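Local structure of uncharacterized protein YhfS (4J8L) at residues 51-59 with 227-236; 249-260 with 341-351. The protein is of unknown function but carries pyridoxal 5'-phosphate covalently attached to a lysine, with cysteine synthase activity only tentatively assigned to it. All blocks are in the same frame, centred on the assembly; numbering follows the deposited sequence. Where two conformers were deposited one is given.

Contact 1: residues 51-59 with 227-236. With ACY (acetic acid), chain D.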
loop_
_atom_site.group_PDB
_atom_site.type_symbol
_atom_site.label_atom_id
_atom_site.label_comp_id
_atom_site.label_asym_id
_atom_site.label_seq_id
_atom_site.Cartn_x
_atom_site.Cartn_y
_atom_site.Cartn_z
ATOM N N VAL A 51 -16.259 -14.998 -13.259
ATOM C CA VAL A 51 -16.234 -14.517 -11.882
ATOM C C VAL A 51 -15.170 -13.434 -11.682
ATOM O O VAL A 51 -15.369 -12.472 -10.937
ATOM C CB VAL A 51 -16.038 -15.681 -10.887
ATOM C CG1 VAL A 51 -15.732 -15.142 -9.490
ATOM C CG2 VAL A 51 -17.269 -16.563 -10.879
ATOM N N THR A 52 -14.052 -13.559 -12.391
ATOM C CA THR A 52 -13.007 -12.541 -12.304
ATOM C C THR A 52 -13.511 -11.194 -12.831
ATOM O O THR A 52 -13.267 -10.155 -12.213
ATOM C CB THR A 52 -11.725 -13.004 -13.010
ATOM O OG1 THR A 52 -11.276 -14.213 -12.378
ATOM C CG2 THR A 52 -10.612 -11.937 -12.901
ATOM N N GLN A 53 -14.231 -11.220 -13.952
ATOM C CA GLN A 53 -14.837 -9.996 -14.461
ATOM C C GLN A 53 -15.738 -9.381 -13.396
ATOM O O GLN A 53 -15.634 -8.191 -13.107
ATOM C CB GLN A 53 -15.643 -10.237 -15.737
ATOM C CG GLN A 53 -16.271 -8.948 -16.265
ATOM C CD GLN A 53 -17.250 -9.157 -17.406
ATOM O OE1 GLN A 53 -18.036 -10.108 -17.414
ATOM N NE2 GLN A 53 -17.214 -8.255 -18.379
ATOM N N ARG A 54 -16.606 -10.201 -12.803
ATOM C CA ARG A 54 -17.545 -9.697 -11.802
ATOM C C ARG A 54 -16.807 -9.047 -10.634
ATOM O O ARG A 54 -17.200 -7.985 -10.153
ATOM C CB ARG A 54 -18.439 -10.816 -11.264
ATOM C CG ARG A 54 -19.459 -11.336 -12.230
ATOM C CD ARG A 54 -20.369 -12.357 -11.548
ATOM N NE ARG A 54 -21.312 -12.970 -12.475
ATOM C CZ ARG A 54 -22.571 -12.579 -12.623
ATOM N NH1 ARG A 54 -23.042 -11.575 -11.899
ATOM N NH2 ARG A 54 -23.361 -13.197 -13.489
ATOM N N VAL A 55 -15.748 -9.701 -10.166
ATOM C CA VAL A 55 -14.970 -9.170 -9.055
ATOM C C VAL A 55 -14.355 -7.831 -9.444
ATOM O O VAL A 55 -14.354 -6.881 -8.662
ATOM C CB VAL A 55 -13.875 -10.166 -8.579
ATOM C CG1 VAL A 55 -12.894 -9.476 -7.621
ATOM C CG2 VAL A 55 -14.511 -11.377 -7.905
ATOM N N GLU A 56 -13.855 -7.749 -10.670
ATOM C CA GLU A 56 -13.298 -6.492 -11.164
ATOM C C GLU A 56 -14.357 -5.391 -11.180
ATOM O O GLU A 56 -14.066 -4.252 -10.800
ATOM C CB GLU A 56 -12.650 -6.694 -12.538
ATOM C CG GLU A 56 -11.353 -7.489 -12.421
ATOM C CD GLU A 56 -10.861 -8.054 -13.740
ATOM O OE1 GLU A 56 -11.642 -8.096 -14.716
ATOM O OE2 GLU A 56 -9.671 -8.452 -13.793
ATOM N N GLN A 57 -15.587 -5.740 -11.568
ATOM C CA GLN A 57 -16.689 -4.786 -11.528
ATOM C C GLN A 57 -16.957 -4.325 -10.098
ATOM O O GLN A 57 -17.219 -3.146 -9.856
ATOM C CB GLN A 57 -17.961 -5.383 -12.154
ATOM C CG GLN A 57 -17.853 -5.536 -13.675
ATOM C CD GLN A 57 -18.991 -6.337 -14.258
ATOM O OE1 GLN A 57 -19.893 -6.762 -13.540
ATOM N NE2 GLN A 57 -18.960 -6.546 -15.571
ATOM N N VAL A 58 -16.910 -5.261 -9.153
ATOM C CA VAL A 58 -17.129 -4.910 -7.754
ATOM C C VAL A 58 -16.033 -3.970 -7.257
ATOM O O VAL A 58 -16.312 -2.970 -6.589
ATOM C CB VAL A 58 -17.169 -6.164 -6.857
ATOM C CG1 VAL A 58 -17.135 -5.772 -5.395
ATOM C CG2 VAL A 58 -18.422 -6.974 -7.148
ATOM N N LEU A 59 -14.788 -4.297 -7.578
ATOM C CA LEU A 59 -13.670 -3.442 -7.172
ATOM C C LEU A 59 -13.830 -2.028 -7.736
ATOM O O LEU A 59 -13.645 -1.043 -7.018
ATOM C CB LEU A 59 -12.334 -4.026 -7.629
ATOM C CG LEU A 59 -11.929 -5.336 -6.966
ATOM C CD1 LEU A 59 -10.533 -5.740 -7.415
ATOM C CD2 LEU A 59 -11.989 -5.187 -5.469
ATOM N N ILE A 227 -6.217 -13.885 -13.881
ATOM C CA ILE A 227 -6.432 -14.233 -12.485
ATOM C C ILE A 227 -7.647 -15.165 -12.440
ATOM O O ILE A 227 -8.719 -14.839 -12.971
ATOM C CB ILE A 227 -6.642 -12.959 -11.647
ATOM C CG1 ILE A 227 -5.399 -12.060 -11.729
ATOM C CG2 ILE A 227 -6.959 -13.297 -10.193
ATOM C CD1 ILE A 227 -4.063 -12.798 -11.467
ATOM N N GLN A 228 -7.490 -16.346 -11.843
ATOM C CA GLN A 228 -8.588 -17.319 -11.878
ATOM C C GLN A 228 -9.720 -16.931 -10.922
ATOM O O GLN A 228 -9.506 -16.148 -9.993
ATOM C CB GLN A 228 -8.078 -18.728 -11.571
ATOM C CG GLN A 228 -7.002 -19.211 -12.550
ATOM C CD GLN A 228 -7.478 -19.216 -14.007
ATOM O OE1 GLN A 228 -8.655 -19.370 -14.287
ATOM N NE2 GLN A 228 -6.539 -19.053 -14.935
ATOM N N GLY A 229 -10.919 -17.461 -11.175
ATOM C CA GLY A 229 -12.097 -17.104 -10.403
ATOM C C GLY A 229 -11.892 -17.255 -8.903
ATOM O O GLY A 229 -12.262 -16.371 -8.130
ATOM N N ALA A 230 -11.279 -18.361 -8.488
ATOM C CA ALA A 230 -11.077 -18.615 -7.061
ATOM C C ALA A 230 -10.145 -17.572 -6.438
ATOM O O ALA A 230 -10.356 -17.125 -5.306
ATOM C CB ALA A 230 -10.538 -20.020 -6.832
ATOM N N GLN A 231 -9.106 -17.197 -7.175
ATOM C CA GLN A 231 -8.202 -16.147 -6.715
ATOM C C GLN A 231 -8.938 -14.821 -6.587
ATOM O O GLN A 231 -8.751 -14.077 -5.626
ATOM C CB GLN A 231 -7.039 -15.974 -7.681
ATOM C CG GLN A 231 -6.071 -17.131 -7.739
ATOM C CD GLN A 231 -5.006 -16.882 -8.783
ATOM O OE1 GLN A 231 -5.306 -16.790 -9.978
ATOM N NE2 GLN A 231 -3.766 -16.737 -8.338
ATOM N N ALA A 232 -9.782 -14.528 -7.572
ATOM C CA ALA A 232 -10.535 -13.284 -7.558
ATOM C C ALA A 232 -11.457 -13.226 -6.339
ATOM O O ALA A 232 -11.566 -12.187 -5.689
ATOM C CB ALA A 232 -11.341 -13.130 -8.847
ATOM N N LEU A 233 -12.136 -14.335 -6.043
ATOM C CA LEU A 233 -12.975 -14.397 -4.849
ATOM C C LEU A 233 -12.150 -14.230 -3.573
ATOM O O LEU A 233 -12.608 -13.610 -2.614
ATOM C CB LEU A 233 -13.745 -15.710 -4.812
ATOM C CG LEU A 233 -14.813 -15.770 -5.903
ATOM C CD1 LEU A 233 -15.345 -17.179 -6.000
ATOM C CD2 LEU A 233 -15.926 -14.791 -5.558
ATOM N N GLU A 234 -10.929 -14.759 -3.564
ATOM C CA GLU A 234 -10.069 -14.584 -2.394
ATOM C C GLU A 234 -9.663 -13.121 -2.198
ATOM O O GLU A 234 -9.485 -12.666 -1.063
ATOM C CB GLU A 234 -8.826 -15.474 -2.465
ATOM C CG GLU A 234 -8.040 -15.483 -1.157
ATOM C CD GLU A 234 -6.835 -16.397 -1.185
ATOM O OE1 GLU A 234 -6.818 -17.332 -2.018
ATOM O OE2 GLU A 234 -5.911 -16.174 -0.365
ATOM N N VAL A 235 -9.524 -12.390 -3.300
ATOM C CA VAL A 235 -9.246 -10.963 -3.216
ATOM C C VAL A 235 -10.394 -10.267 -2.478
ATOM O O VAL A 235 -10.165 -9.457 -1.583
ATOM C CB VAL A 235 -9.090 -10.325 -4.618
ATOM C CG1 VAL A 235 -9.102 -8.797 -4.517
ATOM C CG2 VAL A 235 -7.794 -10.804 -5.276
ATOM N N LEU A 236 -11.630 -10.559 -2.870
ATOM C CA LEU A 236 -12.772 -9.961 -2.183
ATOM C C LEU A 236 -12.816 -10.334 -0.709
ATOM O O LEU A 236 -13.094 -9.483 0.138
ATOM C CB LEU A 236 -14.094 -10.390 -2.824
ATOM C CG LEU A 236 -14.447 -9.818 -4.182
ATOM C CD1 LEU A 236 -15.857 -10.294 -4.526
ATOM C CD2 LEU A 236 -14.369 -8.307 -4.136
HETATM C C ACY D . -20.890 -16.659 -13.998
HETATM O O ACY D . -20.552 -17.823 -14.311
HETATM O OXT ACY D . -20.426 -16.034 -13.015
HETATM C CH3 ACY D . -21.910 -15.967 -14.852
#

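Contact 2: residues 249-260 with 341-351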
loop_
_atom_site.group_PDB
_atom_site.type_symbol
_atom_site.label_atom_id
_atom_site.label_comp_id
_atom_site.label_asym_id
_atom_site.label_seq_id
_atom_site.Cartn_x
_atom_site.Cartn_y
_atom_site.Cartn_z
ATOM N N GLN A 249 -5.933 -2.325 14.352
ATOM C CA GLN A 249 -4.477 -2.186 14.437
ATOM C C GLN A 249 -4.081 -0.734 14.673
ATOM O O GLN A 249 -3.144 -0.449 15.434
ATOM C CB GLN A 249 -3.789 -2.703 13.169
ATOM C CG GLN A 249 -2.269 -2.497 13.182
ATOM C CD GLN A 249 -1.594 -2.890 11.884
ATOM O OE1 GLN A 249 -1.968 -3.868 11.243
ATOM N NE2 GLN A 249 -0.573 -2.132 11.499
ATOM N N ALA A 250 -4.775 0.185 14.008
ATOM C CA ALA A 250 -4.465 1.606 14.153
ATOM C C ALA A 250 -4.666 2.041 15.599
ATOM O O ALA A 250 -3.885 2.833 16.128
ATOM C CB ALA A 250 -5.312 2.452 13.209
ATOM N N GLY A 251 -5.709 1.511 16.233
ATOM C CA GLY A 251 -5.962 1.764 17.638
ATOM C C GLY A 251 -4.861 1.222 18.534
ATOM O O GLY A 251 -4.439 1.889 19.490
ATOM N N VAL A 252 -4.409 0.007 18.240
ATOM C CA VAL A 252 -3.294 -0.607 18.973
ATOM C C VAL A 252 -2.038 0.263 18.877
ATOM O O VAL A 252 -1.379 0.539 19.882
ATOM C CB VAL A 252 -3.003 -2.027 18.446
ATOM C CG1 VAL A 252 -1.674 -2.552 18.956
ATOM C CG2 VAL A 252 -4.133 -2.974 18.845
ATOM N N SER A 253 -1.720 0.718 17.669
ATOM C CA SER A 253 -0.541 1.556 17.483
ATOM C C SER A 253 -0.626 2.868 18.260
ATOM O O SER A 253 0.359 3.296 18.861
ATOM C CB SER A 253 -0.275 1.812 16.003
ATOM O OG SER A 253 0.179 0.624 15.385
ATOM N N GLU A 254 -1.799 3.498 18.270
ATOM C CA GLU A 254 -1.965 4.727 19.036
ATOM C C GLU A 254 -1.843 4.463 20.538
ATOM O O GLU A 254 -1.206 5.236 21.259
ATOM C CB GLU A 254 -3.302 5.405 18.723
ATOM C CG GLU A 254 -3.428 5.937 17.289
ATOM C CD GLU A 254 -2.741 7.284 17.067
ATOM O OE1 GLU A 254 -2.053 7.788 17.985
ATOM O OE2 GLU A 254 -2.896 7.844 15.958
ATOM N N ARG A 255 -2.440 3.377 21.019
ATOM C CA ARG A 255 -2.366 3.097 22.457
ATOM C C ARG A 255 -0.942 2.731 22.888
ATOM O O ARG A 255 -0.482 3.143 23.960
ATOM C CB ARG A 255 -3.384 2.034 22.882
ATOM C CG ARG A 255 -4.833 2.538 22.803
ATOM C CD ARG A 255 -5.837 1.569 23.424
ATOM N NE ARG A 255 -5.735 0.228 22.855
ATOM C CZ ARG A 255 -6.327 -0.165 21.728
ATOM N NH1 ARG A 255 -7.095 0.672 21.041
ATOM N NH2 ARG A 255 -6.152 -1.404 21.289
ATOM N N LEU A 256 -0.255 1.975 22.039
ATOM C CA LEU A 256 1.134 1.609 22.261
ATOM C C LEU A 256 2.006 2.857 22.311
ATOM O O LEU A 256 2.845 2.999 23.201
ATOM C CB LEU A 256 1.608 0.685 21.146
ATOM C CG LEU A 256 3.059 0.219 21.165
ATOM C CD1 LEU A 256 3.347 -0.529 22.450
ATOM C CD2 LEU A 256 3.306 -0.663 19.954
ATOM N N LEU A 257 1.815 3.761 21.347
ATOM C CA LEU A 257 2.585 5.007 21.320
ATOM C C LEU A 257 2.408 5.808 22.605
ATOM O O LEU A 257 3.384 6.287 23.186
ATOM C CB LEU A 257 2.198 5.871 20.115
ATOM C CG LEU A 257 2.926 7.211 19.998
ATOM C CD1 LEU A 257 4.425 7.022 19.752
ATOM C CD2 LEU A 257 2.314 8.081 18.898
ATOM N N ALA A 258 1.165 5.940 23.058
ATOM C CA ALA A 258 0.887 6.675 24.290
ATOM C C ALA A 258 1.583 6.049 25.499
ATOM O O ALA A 258 2.155 6.760 26.332
ATOM C CB ALA A 258 -0.618 6.775 24.530
ATOM N N LEU A 259 1.526 4.725 25.593
ATOM C CA LEU A 259 2.176 4.018 26.694
ATOM C C LEU A 259 3.689 4.242 26.686
ATOM O O LEU A 259 4.285 4.502 27.732
ATOM C CB LEU A 259 1.854 2.523 26.645
ATOM C CG LEU A 259 0.418 2.132 27.005
ATOM C CD1 LEU A 259 0.111 0.712 26.545
ATOM C CD2 LEU A 259 0.205 2.282 28.506
ATOM N N LEU A 260 4.306 4.156 25.510
ATOM C CA LEU A 260 5.746 4.364 25.403
ATOM C C LEU A 260 6.118 5.799 25.742
ATOM O O LEU A 260 7.092 6.044 26.453
ATOM C CB LEU A 260 6.247 4.013 24.003
ATOM C CG LEU A 260 6.201 2.525 23.665
ATOM C CD1 LEU A 260 6.557 2.280 22.200
ATOM C CD2 LEU A 260 7.133 1.758 24.593
ATOM N N ASN A 341 5.438 -3.306 13.556
ATOM C CA ASN A 341 4.096 -3.342 12.974
ATOM C C ASN A 341 3.305 -4.340 13.803
ATOM O O ASN A 341 3.552 -5.548 13.728
ATOM C CB ASN A 341 4.164 -3.779 11.515
ATOM C CG ASN A 341 2.819 -3.663 10.801
ATOM O OD1 ASN A 341 1.764 -3.801 11.416
ATOM N ND2 ASN A 341 2.863 -3.413 9.495
ATOM N N PRO A 342 2.367 -3.843 14.616
ATOM C CA PRO A 342 1.638 -4.738 15.527
ATOM C C PRO A 342 0.855 -5.853 14.830
ATOM O O PRO A 342 0.512 -6.830 15.490
ATOM C CB PRO A 342 0.661 -3.792 16.231
ATOM C CG PRO A 342 1.337 -2.448 16.170
ATOM C CD PRO A 342 1.980 -2.433 14.811
ATOM N N ASN A 343 0.557 -5.708 13.540
ATOM C CA ASN A 343 -0.270 -6.694 12.867
ATOM C C ASN A 343 -1.547 -6.952 13.672
ATOM O O ASN A 343 -2.237 -6.000 14.012
ATOM C CB ASN A 343 0.515 -7.972 12.551
ATOM C CG ASN A 343 1.550 -7.753 11.448
ATOM O OD1 ASN A 343 1.292 -7.028 10.488
ATOM N ND2 ASN A 343 2.717 -8.376 11.582
ATOM N N ARG A 344 -1.827 -8.205 14.022
ATOM C CA ARG A 344 -3.094 -8.531 14.690
ATOM C C ARG A 344 -2.987 -8.542 16.219
ATOM O O ARG A 344 -3.968 -8.877 16.905
ATOM C CB ARG A 344 -3.633 -9.890 14.219
ATOM C CG ARG A 344 -3.679 -10.080 12.704
ATOM C CD ARG A 344 -4.887 -9.398 12.046
ATOM N NE ARG A 344 -4.808 -7.931 12.038
ATOM C CZ ARG A 344 -4.000 -7.216 11.261
ATOM N NH1 ARG A 344 -4.027 -5.892 11.329
ATOM N NH2 ARG A 344 -3.155 -7.812 10.430
ATOM N N SER A 345 -1.815 -8.197 16.738
ATOM C CA SER A 345 -1.582 -8.225 18.185
ATOM C C SER A 345 -2.111 -6.973 18.877
ATOM O O SER A 345 -2.448 -5.977 18.232
ATOM C CB SER A 345 -0.090 -8.378 18.482
ATOM O OG SER A 345 0.608 -7.192 18.167
ATOM N N GLY A 346 -2.183 -7.037 20.202
ATOM C CA GLY A 346 -2.555 -5.895 21.015
ATOM C C GLY A 346 -1.330 -5.234 21.617
ATOM O O GLY A 346 -0.221 -5.770 21.564
ATOM N N GLU A 347 -1.533 -4.053 22.180
ATOM C CA GLU A 347 -0.415 -3.249 22.645
ATOM C C GLU A 347 0.247 -3.874 23.860
ATOM O O GLU A 347 1.459 -3.741 24.051
ATOM C CB GLU A 347 -0.858 -1.813 22.937
ATOM C CG GLU A 347 -1.886 -1.672 24.062
ATOM C CD GLU A 347 -3.333 -1.818 23.598
ATOM O OE1 GLU A 347 -3.571 -2.311 22.472
ATOM O OE2 GLU A 347 -4.230 -1.421 24.364
ATOM N N GLU A 348 -0.531 -4.565 24.683
ATOM C CA GLU A 348 0.064 -5.161 25.872
ATOM C C GLU A 348 1.031 -6.282 25.501
ATOM O O GLU A 348 2.056 -6.473 26.164
ATOM C CB GLU A 348 -1.007 -5.635 26.853
ATOM C CG GLU A 348 -1.935 -4.533 27.350
ATOM C CD GLU A 348 -1.234 -3.472 28.192
ATOM O OE1 GLU A 348 -0.062 -3.673 28.584
ATOM O OE2 GLU A 348 -1.866 -2.429 28.467
ATOM N N THR A 349 0.715 -7.011 24.432
ATOM C CA THR A 349 1.611 -8.044 23.920
ATOM C C THR A 349 2.905 -7.434 23.384
ATOM O O THR A 349 3.995 -7.927 23.661
ATOM C CB THR A 349 0.929 -8.872 22.811
ATOM O OG1 THR A 349 -0.091 -9.689 23.397
ATOM C CG2 THR A 349 1.924 -9.770 22.082
ATOM N N VAL A 350 2.789 -6.355 22.618
ATOM C CA VAL A 350 3.984 -5.718 22.069
ATOM C C VAL A 350 4.858 -5.182 23.198
ATOM O O VAL A 350 6.087 -5.358 23.188
ATOM C CB VAL A 350 3.627 -4.587 21.085
ATOM C CG1 VAL A 350 4.880 -3.814 20.673
ATOM C CG2 VAL A 350 2.931 -5.164 19.854
ATOM N N LEU A 351 4.221 -4.560 24.185
ATOM C CA LEU A 351 4.945 -4.008 25.331
ATOM C C LEU A 351 5.642 -5.116 26.118
ATOM O O LEU A 351 6.792 -4.961 26.544
ATOM C CB LEU A 351 3.986 -3.224 26.229
ATOM C CG LEU A 351 4.507 -2.294 27.313
ATOM C CD1 LEU A 351 5.266 -1.143 26.679
ATOM C CD2 LEU A 351 3.337 -1.775 28.128
HETATM O O HOH W 1 -0.980 -5.696 9.495
#

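Contact 1: residues 51-59 with 227-236
T52 OG1 donates to I227 O over 2.7 Å, the one hydrogen bond that crosses between the two segments. The hydroxyl is tilted 34° out of the carbonyl plane. With chi1 at -60°, OG1 lies beside the backbone N of T52 and reaches the carbonyl, while CB and CG2 rest against the same oxygen. That oxygen belongs to the residue just ahead of Q228, the N-cap of helix 229-236. The N-H of Q228 itself is taken by Q231 OE1, three residues on, on a lone pair in the plane of that amide.

Beyond this the contact is near-parallel helix packing against the edge of the mixed sheet, the N-to-C directions 24° apart. The backbones come closest where T52 CA lies 5.0 Å from G229 CA. Because G229 carries no side chain, V51 can lie close to the helix start, and V51 CG1 meets L233 CG at 3.8 Å with the two side chains at about a right angle. One turn on, V55 straddles A232: its CG2 packs on A232 CB at 3.7 Å and its CG1 touches A232 O. The same V55 CG1 meets L236 CG tip to tip at 3.8 Å. L236 CD2 in turn reaches V58 CG1 at 4.0 Å and also touches L59.

On another side of helix 51-59, the extended chain of R54 holds an acetate, probably from the crystallisation liquor, through NE, and forms a salt bridge with E33. D39 OD1 accepts from V51 N, and D39 pairs with G229 through the backbone, tying both helix starts to one loop. V58 packs on helix 11-28, while L59, A232 and I227 rest on L70 of edge strand 67-72, and V235 reaches V203 on the next strand, 203-208.

Contact 2: residues 249-260 with 341-351
N341 sets its amide crosswise against that of Q249, but N341 OD1 and Q249 NE2, 2.9 Å apart, are too badly angled to hydrogen-bond. N341 OD1 instead accepts from N343 N in an Asx turn, and N341 ND2 bonds to E310. P342 starts a type II' turn and lays its CB on V252 CG1 at 3.8 Å, with its CG against S253 OG. P342 O holds the turn shut by accepting from S345 N and OG. N343 ND2 bonds to P316 O, while N343 OD1, Q249 OE1 and R344 NH2 meet at one water. From a doubly bent chain, R344 NH1 donates a bent hydrogen bond to Q249 OE1 (2.9 Å), on a lone pair in the amide plane but tilted from its own guanidinium plane. G346 is the N-cap of the next helix.

E347 is a knob among V252, R255, L256 and L259, its CG resting on L259 CD1. That CG lies between backbone N and carbonyl carbon (chi1 63°), which with the bend at chi2 brings the carboxylate back to R255. In this salt bridge R255 NE comes onto E347 OE2 at 2.7 Å from above the carboxylate plane, and R255 NH2 meets E347 OE1 at 3.0 Å; the two planes are twisted 58° apart. With an alanine in its place, R255 would probably lose its partner and L259 the CG it rests on. V350 CG1 then meets L256 CD2 at 3.6 Å, and L351 CD1 slides past L260 CD2.

Helix 249-260 lies over the antiparallel sheet beside 341-351: S253, L256 and L260 also press on L281 of strand 279-285, while strand 337-341 feeds into the turn.

One long helix, 229-261, carries both contacts: contact 1 uses its first turns and contact 2 its last. Their centres are 33 Å apart and their nearest atoms about 14 Å, so they do not touch. Contact 1 fastens the helix start to the edge of the seven-stranded sheet, whose strand order is that of the large domain of fold-type I pyridoxal-phosphate enzymes; contact 2 packs its far end within the smaller C-terminal domain. The helix therefore bridges the two domains. K196, which bears the cofactor, belongs to neither contact, but R344 of contact 2 touches F198, two residues further along the chain, linking the 342-345 turn to that neighbourhood.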